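Local coordinates for protein DNA annealing helicase and endonuclease ZRANB3 (Homo sapiens, PDB 5MKW) that maintains genome stability at stalled or collapsed replication forks as a DNA annealing helicase and endonuclease, this chain being its zinc-containing HNH domain, at residues A10-T15 / L92-T97; Q28-R33 / A48-K53; N44-T49 / E57-M62; S52-E57 / C99-T104; V74-P79 / G85-D90. All coordinates share one frame; numbering follows the deposited sequence. Where two conformers were deposited one is given.

Interaction 1: residues A10-T15 / L92-T97; sequences AKVFET and LQTLCT. With ZN (zinc ion), chain C.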
# COMPACT_ATOMS: atom_id res chain seq x y z
N ALA A 10 -8.40 -7.78 6.61
CA ALA A 10 -9.54 -8.61 6.22
C ALA A 10 -10.84 -7.85 6.43
O ALA A 10 -11.73 -7.89 5.57
CB ALA A 10 -9.54 -9.91 6.99
N LYS A 11 -10.90 -7.09 7.49
CA LYS A 11 -12.10 -6.28 7.77
C LYS A 11 -12.31 -5.19 6.74
O LYS A 11 -13.42 -5.02 6.23
CB LYS A 11 -12.07 -5.62 9.12
CG LYS A 11 -12.22 -6.55 10.31
CD LYS A 11 -13.53 -7.28 10.33
CE LYS A 11 -14.72 -6.35 10.31
NZ LYS A 11 -15.92 -7.19 10.55
N VAL A 12 -11.23 -4.50 6.35
CA VAL A 12 -11.36 -3.45 5.34
C VAL A 12 -11.70 -4.08 3.97
O VAL A 12 -12.55 -3.58 3.25
CB VAL A 12 -10.10 -2.59 5.26
CG1 VAL A 12 -10.18 -1.67 4.08
CG2 VAL A 12 -9.89 -1.80 6.55
N PHE A 13 -11.15 -5.25 3.69
CA PHE A 13 -11.36 -5.92 2.39
C PHE A 13 -12.82 -6.31 2.19
O PHE A 13 -13.31 -6.27 1.07
CB PHE A 13 -10.50 -7.17 2.31
CG PHE A 13 -10.47 -7.81 0.96
CD1 PHE A 13 -9.53 -7.42 -0.00
CD2 PHE A 13 -11.39 -8.80 0.63
CE1 PHE A 13 -9.50 -8.02 -1.23
CE2 PHE A 13 -11.37 -9.41 -0.61
CZ PHE A 13 -10.46 -8.98 -1.56
N GLU A 14 -13.53 -6.63 3.29
CA GLU A 14 -14.96 -7.01 3.23
C GLU A 14 -15.74 -5.92 2.50
O GLU A 14 -16.78 -6.19 1.93
CB GLU A 14 -15.52 -7.16 4.64
CG GLU A 14 -15.16 -8.43 5.38
CD GLU A 14 -15.68 -8.42 6.82
OE1 GLU A 14 -15.03 -9.02 7.70
OE2 GLU A 14 -16.56 -7.57 7.11
N THR A 15 -15.32 -4.66 2.68
CA THR A 15 -15.96 -3.54 2.06
C THR A 15 -15.24 -3.04 0.80
O THR A 15 -15.91 -2.65 -0.14
CB THR A 15 -16.15 -2.38 3.07
OG1 THR A 15 -17.11 -2.75 4.05
CG2 THR A 15 -16.66 -1.15 2.39
N LEU A 92 -10.03 3.77 8.65
CA LEU A 92 -9.13 2.98 7.82
C LEU A 92 -9.58 2.85 6.35
O LEU A 92 -10.77 2.84 6.05
CB LEU A 92 -8.97 1.61 8.42
CG LEU A 92 -8.37 1.57 9.83
CD1 LEU A 92 -8.18 0.13 10.29
CD2 LEU A 92 -7.05 2.31 9.88
N GLN A 93 -8.61 2.67 5.46
CA GLN A 93 -8.87 2.60 4.05
C GLN A 93 -7.78 1.76 3.40
O GLN A 93 -6.67 1.64 3.91
CB GLN A 93 -8.93 3.99 3.43
CG GLN A 93 -7.57 4.67 3.28
CD GLN A 93 -7.60 6.07 2.75
OE1 GLN A 93 -6.72 6.92 3.07
NE2 GLN A 93 -8.68 6.39 2.13
N THR A 94 -8.14 1.22 2.24
CA THR A 94 -7.25 0.53 1.35
C THR A 94 -6.52 1.53 0.50
O THR A 94 -7.13 2.43 -0.12
CB THR A 94 -8.08 -0.42 0.43
OG1 THR A 94 -8.84 -1.34 1.24
CG2 THR A 94 -7.17 -1.19 -0.47
N LEU A 95 -5.21 1.37 0.46
CA LEU A 95 -4.34 2.09 -0.48
C LEU A 95 -3.55 1.07 -1.28
O LEU A 95 -3.03 0.09 -0.72
CB LEU A 95 -3.33 2.99 0.28
CG LEU A 95 -3.82 4.14 1.16
CD1 LEU A 95 -2.64 4.92 1.72
CD2 LEU A 95 -4.74 5.08 0.40
N CYS A 96 -3.38 1.32 -2.58
CA CYS A 96 -2.39 0.58 -3.32
C CYS A 96 -1.00 0.93 -2.75
O CYS A 96 -0.80 1.93 -2.01
CB CYS A 96 -2.47 0.92 -4.83
SG CYS A 96 -1.82 2.53 -5.27
N THR A 97 -0.01 0.11 -3.07
CA THR A 97 1.31 0.30 -2.48
C THR A 97 2.04 1.53 -2.99
O THR A 97 2.86 2.07 -2.29
CB THR A 97 2.16 -0.97 -2.59
OG1 THR A 97 1.96 -1.57 -3.89
CG2 THR A 97 1.72 -1.95 -1.48
ZN ZN C . -3.53 4.15 -5.22
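Thr-94 OG1 is engaged twice by helix 5-16: Glu-16, just past residues 10-15, hydrogen-bonds to it, and Val-12 presses a methyl on it, with CG1 3.2 Å from OG1, which is close for carbon and oxygen. Threonine suits this place, since its hydroxyl gives Glu-16 a hydrogen-bond partner while the short side chain fits beneath the helix. The first torsion of Val-12 (chi1 171°) spreads its two methyls over two strand residues. CG1, anti to the backbone N, takes Thr-94, the two side chains sliding past each other in opposite directions. CG2 goes to Leu-92, where it meets CB at 4.0 Å and the side chains cross at about a right angle. Leu-92 and Thr-94 are alternate residues, so both face the helix, whereas Gln-93 between them points away. The helix axis comes within 8.5 Å of the strand axis, crossing it at 81°; a short valine is consistent with so close an approach. Val-74 of the neighbouring strand packs on both Val-12 and Leu-92. At the far end of the strand, Cys-96 serves as N-cap of the next helix and binds the zinc ion through SG at 2.4 Å, together with Cys-20, Cys-23 and Cys-99. Helix 5-16 thus covers the antiparallel hairpin of the beta-beta-alpha fold of HNH nucleases, members of the His-Me finger clan.

Interaction 2: residues Q28-R33 / A48-K53; sequences QELFLR and ATWTSK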
# COMPACT_ATOMS: atom_id res chain seq x y z
N GLN A 28 -6.05 -5.75 -5.75
CA GLN A 28 -6.24 -7.17 -5.55
C GLN A 28 -6.33 -7.97 -6.86
O GLN A 28 -5.83 -9.09 -6.94
CB GLN A 28 -7.45 -7.46 -4.69
CG GLN A 28 -7.75 -8.96 -4.47
CD GLN A 28 -6.78 -9.59 -3.47
OE1 GLN A 28 -5.95 -8.90 -2.80
NE2 GLN A 28 -6.85 -10.89 -3.36
N GLU A 29 -6.99 -7.41 -7.85
CA GLU A 29 -7.11 -8.07 -9.15
C GLU A 29 -5.74 -8.21 -9.82
O GLU A 29 -5.42 -9.26 -10.38
CB GLU A 29 -8.01 -7.23 -10.05
CG GLU A 29 -7.89 -7.51 -11.54
CD GLU A 29 -8.85 -6.65 -12.38
OE1 GLU A 29 -8.60 -5.42 -12.56
OE2 GLU A 29 -9.89 -7.20 -12.84
N LEU A 30 -4.90 -7.17 -9.71
CA LEU A 30 -3.51 -7.29 -10.20
C LEU A 30 -2.68 -8.37 -9.44
O LEU A 30 -1.92 -9.14 -10.04
CB LEU A 30 -2.80 -5.94 -10.14
CG LEU A 30 -1.42 -5.92 -10.87
CD1 LEU A 30 -1.62 -6.17 -12.39
CD2 LEU A 30 -0.71 -4.60 -10.60
N PHE A 31 -2.80 -8.39 -8.13
CA PHE A 31 -2.16 -9.44 -7.30
C PHE A 31 -2.51 -10.83 -7.85
O PHE A 31 -1.63 -11.67 -8.04
CB PHE A 31 -2.63 -9.36 -5.81
CG PHE A 31 -2.31 -10.61 -5.03
CD1 PHE A 31 -0.97 -11.01 -4.84
CD2 PHE A 31 -3.31 -11.48 -4.63
CE1 PHE A 31 -0.65 -12.24 -4.27
CE2 PHE A 31 -3.00 -12.71 -4.06
CZ PHE A 31 -1.66 -13.09 -3.88
N LEU A 32 -3.80 -11.09 -8.07
CA LEU A 32 -4.21 -12.44 -8.48
C LEU A 32 -3.64 -12.77 -9.85
O LEU A 32 -3.24 -13.90 -10.09
CB LEU A 32 -5.72 -12.58 -8.52
CG LEU A 32 -6.43 -12.43 -7.19
CD1 LEU A 32 -7.92 -12.22 -7.42
CD2 LEU A 32 -6.16 -13.67 -6.35
N ARG A 33 -3.65 -11.80 -10.75
CA ARG A 33 -3.11 -11.98 -12.09
C ARG A 33 -1.60 -12.30 -12.04
O ARG A 33 -1.12 -13.27 -12.68
CB ARG A 33 -3.40 -10.75 -12.93
CG ARG A 33 -2.72 -10.73 -14.30
CD ARG A 33 -3.53 -11.36 -15.43
NE ARG A 33 -2.90 -11.07 -16.71
CZ ARG A 33 -2.14 -11.93 -17.39
NH1 ARG A 33 -1.93 -13.15 -16.94
NH2 ARG A 33 -1.61 -11.55 -18.54
N ALA A 48 4.14 -2.61 -17.04
CA ALA A 48 3.11 -2.11 -17.94
C ALA A 48 2.01 -1.36 -17.23
O ALA A 48 1.13 -0.85 -17.89
CB ALA A 48 2.50 -3.25 -18.74
N THR A 49 2.05 -1.28 -15.89
CA THR A 49 0.96 -0.65 -15.16
C THR A 49 1.47 0.13 -13.95
O THR A 49 2.66 0.40 -13.85
CB THR A 49 -0.16 -1.68 -14.86
OG1 THR A 49 -1.33 -0.99 -14.49
CG2 THR A 49 0.22 -2.67 -13.81
N TRP A 50 0.57 0.55 -13.08
CA TRP A 50 0.86 1.47 -11.94
C TRP A 50 1.93 0.97 -11.02
O TRP A 50 2.62 1.76 -10.37
CB TRP A 50 -0.43 1.73 -11.12
CG TRP A 50 -1.04 0.45 -10.52
CD1 TRP A 50 -2.06 -0.29 -11.04
CD2 TRP A 50 -0.74 -0.13 -9.26
NE1 TRP A 50 -2.39 -1.33 -10.18
CE2 TRP A 50 -1.56 -1.25 -9.10
CE3 TRP A 50 0.10 0.23 -8.23
CZ2 TRP A 50 -1.55 -2.01 -7.94
CZ3 TRP A 50 0.21 -0.61 -7.14
CH2 TRP A 50 -0.65 -1.68 -6.98
N THR A 51 2.11 -0.35 -10.95
CA THR A 51 3.23 -0.95 -10.17
C THR A 51 4.66 -0.53 -10.66
O THR A 51 5.66 -0.62 -9.92
CB THR A 51 3.13 -2.49 -10.22
OG1 THR A 51 2.77 -2.90 -11.56
CG2 THR A 51 2.08 -3.00 -9.26
N SER A 52 4.75 -0.03 -11.88
CA SER A 52 6.04 0.39 -12.43
C SER A 52 6.71 1.46 -11.59
O SER A 52 7.94 1.65 -11.65
CB SER A 52 5.88 0.93 -13.84
OG SER A 52 5.19 2.18 -13.83
N LYS A 53 5.93 2.12 -10.74
CA LYS A 53 6.45 3.15 -9.88
C LYS A 53 6.96 2.66 -8.53
O LYS A 53 7.48 3.44 -7.77
CB LYS A 53 5.38 4.21 -9.66
CG LYS A 53 5.12 5.04 -10.89
CD LYS A 53 4.10 6.13 -10.58
CE LYS A 53 4.04 7.18 -11.67
NZ LYS A 53 3.57 8.48 -11.11
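Leu-30 of helix 27-36 points one methyl at the 3-10 turn 50-53, which links helices 39-47 and 56-64 in the helical part of this HNH domain. The apolar contact rests on CD2 alone. It meets Thr-51 CG2 tip to tip at 3.5 Å, tighter than usual for two carbons, and lies 3.9 Å from Thr-49 CG2. Leucine suits this spot because its chain is long enough to carry one methyl in among three side chains. The aromatic contact is oblique: CD2 slides past the indole of Trp-50, 3.7 Å from NE1, while CG2 of Thr-51 sits 3.6 Å above one face of the same ring, towards its rim. The other parts of this broad indole reach Val-25, Thr-97 and Val-98 beside the zinc site. Polar bonds fix the turn itself. Thr-51 OG1, brought round by a chi1 of 42°, hydrogen-bonds to the carbonyl of Leu-46, leaving CG2 for the leucine. Thr-49 O accepts from both Ser-52 N and Ser-52 OG, the two donors reaching it from opposite faces of the carbonyl plane, with OG at 3.1 Å.

Interaction 3: residues N44-T49 / E57-M62; sequences NLLYAT and EQLNEM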
# COMPACT_ATOMS: atom_id res chain seq x y z
N ASN A 44 7.13 -7.95 -17.20
CA ASN A 44 6.46 -7.09 -18.17
C ASN A 44 5.09 -6.64 -17.73
O ASN A 44 4.71 -5.50 -17.96
CB ASN A 44 6.33 -7.78 -19.54
CG ASN A 44 7.66 -7.86 -20.28
OD1 ASN A 44 8.60 -7.08 -20.03
ND2 ASN A 44 7.74 -8.80 -21.22
N LEU A 45 4.36 -7.52 -17.05
CA LEU A 45 3.09 -7.12 -16.44
C LEU A 45 3.29 -5.98 -15.44
O LEU A 45 2.48 -5.06 -15.38
CB LEU A 45 2.43 -8.31 -15.71
CG LEU A 45 1.90 -9.42 -16.64
CD1 LEU A 45 1.50 -10.64 -15.81
CD2 LEU A 45 0.74 -8.98 -17.53
N LEU A 46 4.31 -6.09 -14.58
CA LEU A 46 4.48 -5.10 -13.54
C LEU A 46 4.87 -3.76 -14.13
O LEU A 46 4.44 -2.72 -13.64
CB LEU A 46 5.53 -5.56 -12.52
CG LEU A 46 5.11 -6.71 -11.60
CD1 LEU A 46 6.32 -7.32 -10.92
CD2 LEU A 46 4.11 -6.23 -10.54
N TYR A 47 5.74 -3.75 -15.14
CA TYR A 47 6.18 -2.48 -15.72
C TYR A 47 5.20 -1.87 -16.71
O TYR A 47 5.39 -0.74 -17.13
CB TYR A 47 7.56 -2.63 -16.38
CG TYR A 47 8.70 -2.67 -15.37
CD1 TYR A 47 9.27 -1.49 -14.88
CD2 TYR A 47 9.12 -3.87 -14.81
CE1 TYR A 47 10.31 -1.53 -13.98
CE2 TYR A 47 10.12 -3.92 -13.86
CZ TYR A 47 10.74 -2.75 -13.49
OH TYR A 47 11.77 -2.78 -12.58
N ALA A 48 4.14 -2.61 -17.04
CA ALA A 48 3.11 -2.11 -17.94
C ALA A 48 2.01 -1.36 -17.23
O ALA A 48 1.13 -0.85 -17.89
CB ALA A 48 2.50 -3.25 -18.74
N THR A 49 2.05 -1.28 -15.89
CA THR A 49 0.96 -0.65 -15.16
C THR A 49 1.47 0.13 -13.95
O THR A 49 2.66 0.40 -13.85
CB THR A 49 -0.16 -1.68 -14.86
OG1 THR A 49 -1.33 -0.99 -14.49
CG2 THR A 49 0.22 -2.67 -13.81
N GLU A 57 13.57 -2.98 -5.69
CA GLU A 57 13.70 -4.03 -4.70
C GLU A 57 12.35 -4.77 -4.53
O GLU A 57 12.27 -6.00 -4.49
CB GLU A 57 14.13 -3.37 -3.36
CG GLU A 57 14.19 -4.30 -2.15
CD GLU A 57 15.34 -5.32 -2.26
OE1 GLU A 57 16.37 -5.00 -2.91
OE2 GLU A 57 15.22 -6.43 -1.69
N GLN A 58 11.28 -4.01 -4.49
CA GLN A 58 9.97 -4.61 -4.25
C GLN A 58 9.52 -5.34 -5.49
O GLN A 58 9.01 -6.46 -5.42
CB GLN A 58 8.96 -3.55 -3.82
CG GLN A 58 7.62 -4.16 -3.50
CD GLN A 58 6.71 -3.21 -2.74
OE1 GLN A 58 7.20 -2.32 -2.06
NE2 GLN A 58 5.41 -3.37 -2.88
N LEU A 59 9.72 -4.71 -6.65
CA LEU A 59 9.40 -5.33 -7.92
C LEU A 59 10.16 -6.65 -8.12
O LEU A 59 9.58 -7.65 -8.59
CB LEU A 59 9.68 -4.37 -9.10
CG LEU A 59 8.79 -3.14 -9.10
CD1 LEU A 59 9.25 -2.15 -10.17
CD2 LEU A 59 7.32 -3.52 -9.31
N ASN A 60 11.43 -6.71 -7.71
CA ASN A 60 12.16 -7.97 -7.80
C ASN A 60 11.47 -9.05 -6.89
O ASN A 60 11.37 -10.22 -7.25
CB ASN A 60 13.61 -7.81 -7.38
CG ASN A 60 14.45 -7.08 -8.40
OD1 ASN A 60 14.09 -7.01 -9.58
ND2 ASN A 60 15.60 -6.59 -7.95
N GLU A 61 11.00 -8.65 -5.73
CA GLU A 61 10.30 -9.63 -4.86
C GLU A 61 8.99 -10.10 -5.46
O GLU A 61 8.57 -11.26 -5.30
CB GLU A 61 9.96 -9.04 -3.52
CG GLU A 61 11.15 -8.84 -2.60
CD GLU A 61 10.72 -8.10 -1.36
OE1 GLU A 61 9.49 -8.12 -1.03
OE2 GLU A 61 11.58 -7.44 -0.75
N MET A 62 8.31 -9.15 -6.08
CA MET A 62 7.04 -9.44 -6.76
C MET A 62 7.18 -10.37 -7.97
O MET A 62 6.26 -11.08 -8.30
CB MET A 62 6.37 -8.12 -7.16
CG MET A 62 5.87 -7.34 -5.93
SD MET A 62 5.61 -5.58 -6.23
CE MET A 62 3.94 -5.46 -6.85
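Leu-46 fills the buried side of this contact with both branches. Its CD1 lies 3.8 Å from Met-62 CB, and its CD2 is the same 3.8 Å from Met-62 CE. The methionine chain is bent at its last torsion (chi3 87°), which turns the methyl back against the leucine; an unbranched, flexible chain suits such a fit. Beside this, Leu-46 CB faces Leu-59 CD2 at 4.2 Å. Helices 39-47 and 56-64 meet here as consecutive members of the helical part of the domain, with Leu-46 and Leu-59 bringing the backbones nearest, CA to CA 7.5 Å. Leu-34 and Ile-63 extend the apolar surroundings of Leu-46, while Met-62 also reaches Leu-54 and Phe-71. Towards solvent the packing thins to one exposed side chain, Tyr-47, whose ring passes Leu-59 obliquely. Tyrosine suits such an exposed edge, its ring covering a leucine while it carries a polar hydroxyl. Leu-59 CD1 touches the phenol end of the ring, 3.7 Å from Tyr-47 CZ and 3.5 Å from Tyr-47 OH.

Interaction 4: residues S52-E57 / C99-T104; sequences SKLPLE and CHKERT. With ZN (zinc ion), chain C.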
# COMPACT_ATOMS: atom_id res chain seq x y z
N SER A 52 4.75 -0.03 -11.88
CA SER A 52 6.04 0.39 -12.43
C SER A 52 6.71 1.46 -11.59
O SER A 52 7.94 1.65 -11.65
CB SER A 52 5.88 0.93 -13.84
OG SER A 52 5.19 2.18 -13.83
N LYS A 53 5.93 2.12 -10.74
CA LYS A 53 6.45 3.15 -9.88
C LYS A 53 6.96 2.66 -8.53
O LYS A 53 7.48 3.44 -7.77
CB LYS A 53 5.38 4.21 -9.66
CG LYS A 53 5.12 5.04 -10.89
CD LYS A 53 4.10 6.13 -10.58
CE LYS A 53 4.04 7.18 -11.67
NZ LYS A 53 3.57 8.48 -11.11
N LEU A 54 6.86 1.38 -8.25
CA LEU A 54 7.36 0.83 -7.00
C LEU A 54 8.88 0.71 -7.04
O LEU A 54 9.45 0.63 -8.11
CB LEU A 54 6.76 -0.54 -6.76
CG LEU A 54 5.25 -0.53 -6.44
CD1 LEU A 54 4.65 -1.88 -6.65
CD2 LEU A 54 5.02 -0.00 -5.02
N PRO A 55 9.54 0.64 -5.86
CA PRO A 55 10.99 0.37 -5.84
C PRO A 55 11.38 -0.94 -6.51
O PRO A 55 10.67 -1.95 -6.42
CB PRO A 55 11.33 0.31 -4.33
CG PRO A 55 10.18 0.93 -3.61
CD PRO A 55 8.97 0.69 -4.51
N LEU A 56 12.51 -0.90 -7.22
CA LEU A 56 13.10 -2.04 -7.87
C LEU A 56 13.21 -3.23 -6.93
O LEU A 56 12.97 -4.35 -7.33
CB LEU A 56 14.47 -1.69 -8.42
CG LEU A 56 15.25 -2.84 -9.03
CD1 LEU A 56 14.50 -3.47 -10.21
CD2 LEU A 56 16.60 -2.34 -9.51
N GLU A 57 13.57 -2.98 -5.69
CA GLU A 57 13.70 -4.03 -4.70
C GLU A 57 12.35 -4.77 -4.53
O GLU A 57 12.27 -6.00 -4.49
CB GLU A 57 14.13 -3.37 -3.36
CG GLU A 57 14.19 -4.30 -2.15
CD GLU A 57 15.34 -5.32 -2.26
OE1 GLU A 57 16.37 -5.00 -2.91
OE2 GLU A 57 15.22 -6.43 -1.69
N CYS A 99 0.44 4.50 -3.73
CA CYS A 99 -0.12 5.55 -2.85
C CYS A 99 0.37 5.45 -1.40
O CYS A 99 0.56 6.45 -0.71
CB CYS A 99 -1.64 5.49 -2.88
SG CYS A 99 -2.36 5.99 -4.48
N HIS A 100 0.48 4.24 -0.90
CA HIS A 100 0.93 4.05 0.46
C HIS A 100 2.37 4.58 0.63
O HIS A 100 2.69 5.19 1.63
CB HIS A 100 0.87 2.61 0.84
CG HIS A 100 1.28 2.35 2.24
ND1 HIS A 100 2.33 1.53 2.57
CD2 HIS A 100 0.71 2.73 3.41
CE1 HIS A 100 2.37 1.38 3.87
NE2 HIS A 100 1.48 2.20 4.41
N LYS A 101 3.24 4.27 -0.33
CA LYS A 101 4.61 4.77 -0.30
C LYS A 101 4.76 6.30 -0.45
O LYS A 101 5.62 6.90 0.24
CB LYS A 101 5.44 4.06 -1.35
CG LYS A 101 5.77 2.65 -0.91
CD LYS A 101 6.59 1.96 -1.95
CE LYS A 101 6.50 0.47 -1.74
NZ LYS A 101 7.21 0.07 -0.52
N GLU A 102 3.94 6.93 -1.30
CA GLU A 102 3.87 8.40 -1.34
C GLU A 102 3.48 8.96 0.03
O GLU A 102 4.04 9.94 0.50
CB GLU A 102 2.88 8.91 -2.36
CG GLU A 102 3.24 8.64 -3.81
CD GLU A 102 2.06 8.87 -4.77
OE1 GLU A 102 1.04 9.47 -4.36
OE2 GLU A 102 2.17 8.53 -5.95
N ARG A 103 2.47 8.36 0.63
CA ARG A 103 2.03 8.80 1.95
C ARG A 103 3.11 8.64 3.03
O ARG A 103 3.40 9.58 3.78
CB ARG A 103 0.78 8.05 2.40
CG ARG A 103 0.43 8.46 3.83
CD ARG A 103 -1.02 8.60 4.01
NE ARG A 103 -1.63 9.50 3.04
CZ ARG A 103 -2.94 9.66 2.94
NH1 ARG A 103 -3.71 9.04 3.81
NH2 ARG A 103 -3.47 10.48 2.04
N THR A 104 3.73 7.47 3.07
CA THR A 104 4.82 7.20 3.99
C THR A 104 6.00 8.18 3.83
O THR A 104 6.58 8.68 4.81
CB THR A 104 5.23 5.72 3.80
OG1 THR A 104 4.14 4.91 4.27
CG2 THR A 104 6.41 5.39 4.60
ZN ZN C . -3.53 4.15 -5.22
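Lys-101 lays the far end of its aliphatic chain against Leu-54 and Pro-55. The leucine crosses it at about a right angle, with Leu-54 CD2 3.6 Å from Lys-101 CE. The proline comes end-on, its CD 3.7 Å from the same Lys-101 CE. Beyond these carbons the chain bends (chi4 -70°) and NZ swings to Gln-58 on helix 56-64, where it makes a weak hydrogen bond. Lysine suits the partly exposed margin of the packing, because its methylenes cover apolar neighbours while the amine stays with polar company. Cutting the side chain back to an alanine would probably uncover Leu-54 and Pro-55 and leave Gln-58 OE1 without this weak amine partner. Pro-55 is the N-cap of helix 56-64, a position where the lack of an N-H costs the helix no bond. Two residues before Lys-101, Cys-99 SG binds the zinc ion at 2.3 Å, completing the site with Cys-20, Cys-23 and Cys-96. The contact therefore docks the helical part of the domain on the first turns of the long, zinc-tied helix of the HNH beta-beta-alpha fold.

Interaction 5: residues V74-P79 / G85-D90; sequences VDHIKP and GQCSLD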
# COMPACT_ATOMS: atom_id res chain seq x y z
N VAL A 74 -3.63 -1.44 4.30
CA VAL A 74 -4.57 -0.61 5.06
C VAL A 74 -3.84 0.58 5.67
O VAL A 74 -2.73 0.43 6.20
CB VAL A 74 -5.20 -1.43 6.20
CG1 VAL A 74 -6.10 -0.57 7.06
CG2 VAL A 74 -5.99 -2.58 5.60
N ASP A 75 -4.46 1.75 5.62
CA ASP A 75 -3.84 2.92 6.23
C ASP A 75 -4.94 3.84 6.75
O ASP A 75 -6.14 3.56 6.58
CB ASP A 75 -2.95 3.63 5.20
CG ASP A 75 -1.81 4.46 5.83
OD1 ASP A 75 -1.90 4.85 7.03
OD2 ASP A 75 -0.88 4.79 5.07
N HIS A 76 -4.53 4.93 7.39
CA HIS A 76 -5.49 5.86 7.98
C HIS A 76 -6.18 6.71 6.93
O HIS A 76 -5.55 7.14 5.96
CB HIS A 76 -4.79 6.82 8.95
CG HIS A 76 -4.15 6.13 10.10
ND1 HIS A 76 -2.79 6.05 10.25
CD2 HIS A 76 -4.69 5.46 11.14
CE1 HIS A 76 -2.51 5.39 11.36
NE2 HIS A 76 -3.65 5.01 11.91
N ILE A 77 -7.44 7.05 7.18
CA ILE A 77 -8.11 8.04 6.35
C ILE A 77 -7.69 9.44 6.80
O ILE A 77 -7.33 10.26 5.96
CB ILE A 77 -9.63 7.95 6.43
CG1 ILE A 77 -10.12 6.60 5.90
CG2 ILE A 77 -10.25 9.12 5.66
CD1 ILE A 77 -11.55 6.28 6.30
N LYS A 78 -7.71 9.68 8.12
CA LYS A 78 -7.23 10.93 8.72
C LYS A 78 -5.98 10.64 9.55
O LYS A 78 -6.07 10.10 10.69
CB LYS A 78 -8.29 11.56 9.62
CG LYS A 78 -9.67 11.59 8.98
CD LYS A 78 -10.63 12.58 9.67
CE LYS A 78 -12.09 12.19 9.48
NZ LYS A 78 -12.92 13.30 8.92
N PRO A 79 -4.82 10.78 8.91
CA PRO A 79 -3.61 10.66 9.74
C PRO A 79 -3.30 11.97 10.44
O PRO A 79 -3.61 13.06 9.96
CB PRO A 79 -2.51 10.33 8.74
CG PRO A 79 -2.99 10.88 7.44
CD PRO A 79 -4.50 10.84 7.47
N GLY A 85 -2.46 8.04 14.13
CA GLY A 85 -3.88 8.40 14.17
C GLY A 85 -4.65 7.26 14.77
O GLY A 85 -4.07 6.26 15.18
N GLN A 86 -5.96 7.45 14.85
CA GLN A 86 -6.87 6.44 15.37
C GLN A 86 -6.93 5.25 14.43
O GLN A 86 -6.99 5.42 13.22
CB GLN A 86 -8.28 7.03 15.53
CG GLN A 86 -8.38 8.08 16.63
CD GLN A 86 -7.87 7.54 17.93
OE1 GLN A 86 -8.52 6.70 18.55
NE2 GLN A 86 -6.67 7.96 18.32
N CYS A 87 -6.94 4.04 15.00
CA CYS A 87 -6.95 2.82 14.19
C CYS A 87 -8.26 2.07 14.23
O CYS A 87 -8.30 0.90 13.87
CB CYS A 87 -5.82 1.92 14.62
SG CYS A 87 -4.24 2.72 14.29
N SER A 88 -9.32 2.76 14.66
CA SER A 88 -10.68 2.27 14.49
C SER A 88 -11.04 2.12 13.01
O SER A 88 -10.53 2.84 12.14
CB SER A 88 -11.69 3.20 15.17
OG SER A 88 -11.62 4.52 14.65
N LEU A 89 -11.93 1.18 12.75
CA LEU A 89 -12.21 0.75 11.38
C LEU A 89 -12.76 1.92 10.55
O LEU A 89 -12.55 1.98 9.33
CB LEU A 89 -13.19 -0.41 11.41
CG LEU A 89 -13.31 -1.18 10.11
CD1 LEU A 89 -12.06 -2.03 9.91
CD2 LEU A 89 -14.58 -2.04 10.13
N ASP A 90 -13.47 2.82 11.20
CA ASP A 90 -14.02 3.98 10.53
C ASP A 90 -12.97 5.02 10.15
O ASP A 90 -13.28 6.02 9.49
CB ASP A 90 -15.12 4.62 11.39
CG ASP A 90 -14.59 5.18 12.73
OD1 ASP A 90 -13.44 5.70 12.80
OD2 ASP A 90 -15.37 5.14 13.71
O HOH W 1 -6.63 9.94 13.48
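A chi1 of -62° sets the ring of His-76 anti to its own carbonyl carbon and swings it across to the loop 85-90, where Cys-87, with a similar chi1 of -64°, brings SG to meet it. His-76 NE2 points an N-H at Cys-87 SG, 3.4 Å away and near the ring plane, though the sulfur position is less sure, so the bond is tentative. Also at the edge, Gln-86 O lies 3.1 Å from His-76 CD2; Asn-91 donates a hydrogen bond to the same carbonyl. Over one face, Gly-85 CA makes a CH-pi contact, 4.3 Å from the ring centroid of His-76 and 18° off its normal. Glycine is needed here, because a side chain would clash with the carbonyl of Lys-78, and the backbone angles themselves exclude one. A water bridges Lys-78 O and Gln-86 N, and Ile-77 CD1 rests 3.6 Å from Asp-90 O. A phenylalanine in place of His-76 would probably remove the N-H offered to Cys-87 and leave the ring less fixed in rotation. In related HNH nucleases the histidine of such an Asp-His pair acts as general base; contacts at face and edge are consistent with a ring held in one set orientation.

Following the chain from its N terminus, interaction 1 opens first, on helix 5-16, and closes at strand 92-96, so that interactions 2, 3 and 5 all fall within its span. Interaction 2 closes a short loop from helix 27-36 to the 3-10 turn. Interaction 3 opens before that loop has ended, sharing residues 48-49 with it, and joins helices 39-47 and 56-64. Interaction 4 begins at 52-57, within the loop of interaction 3, so the two cross; ending on helix 97-118, it also crosses interaction 1 and encloses 5. Thus 2 and 3 build the helical part, 4 joins it to the long helix, 1 joins helix 5-16 to the hairpin, and 5 packs the hairpin's own connection against its first strand, with 1 and 4 meeting at the zinc ion.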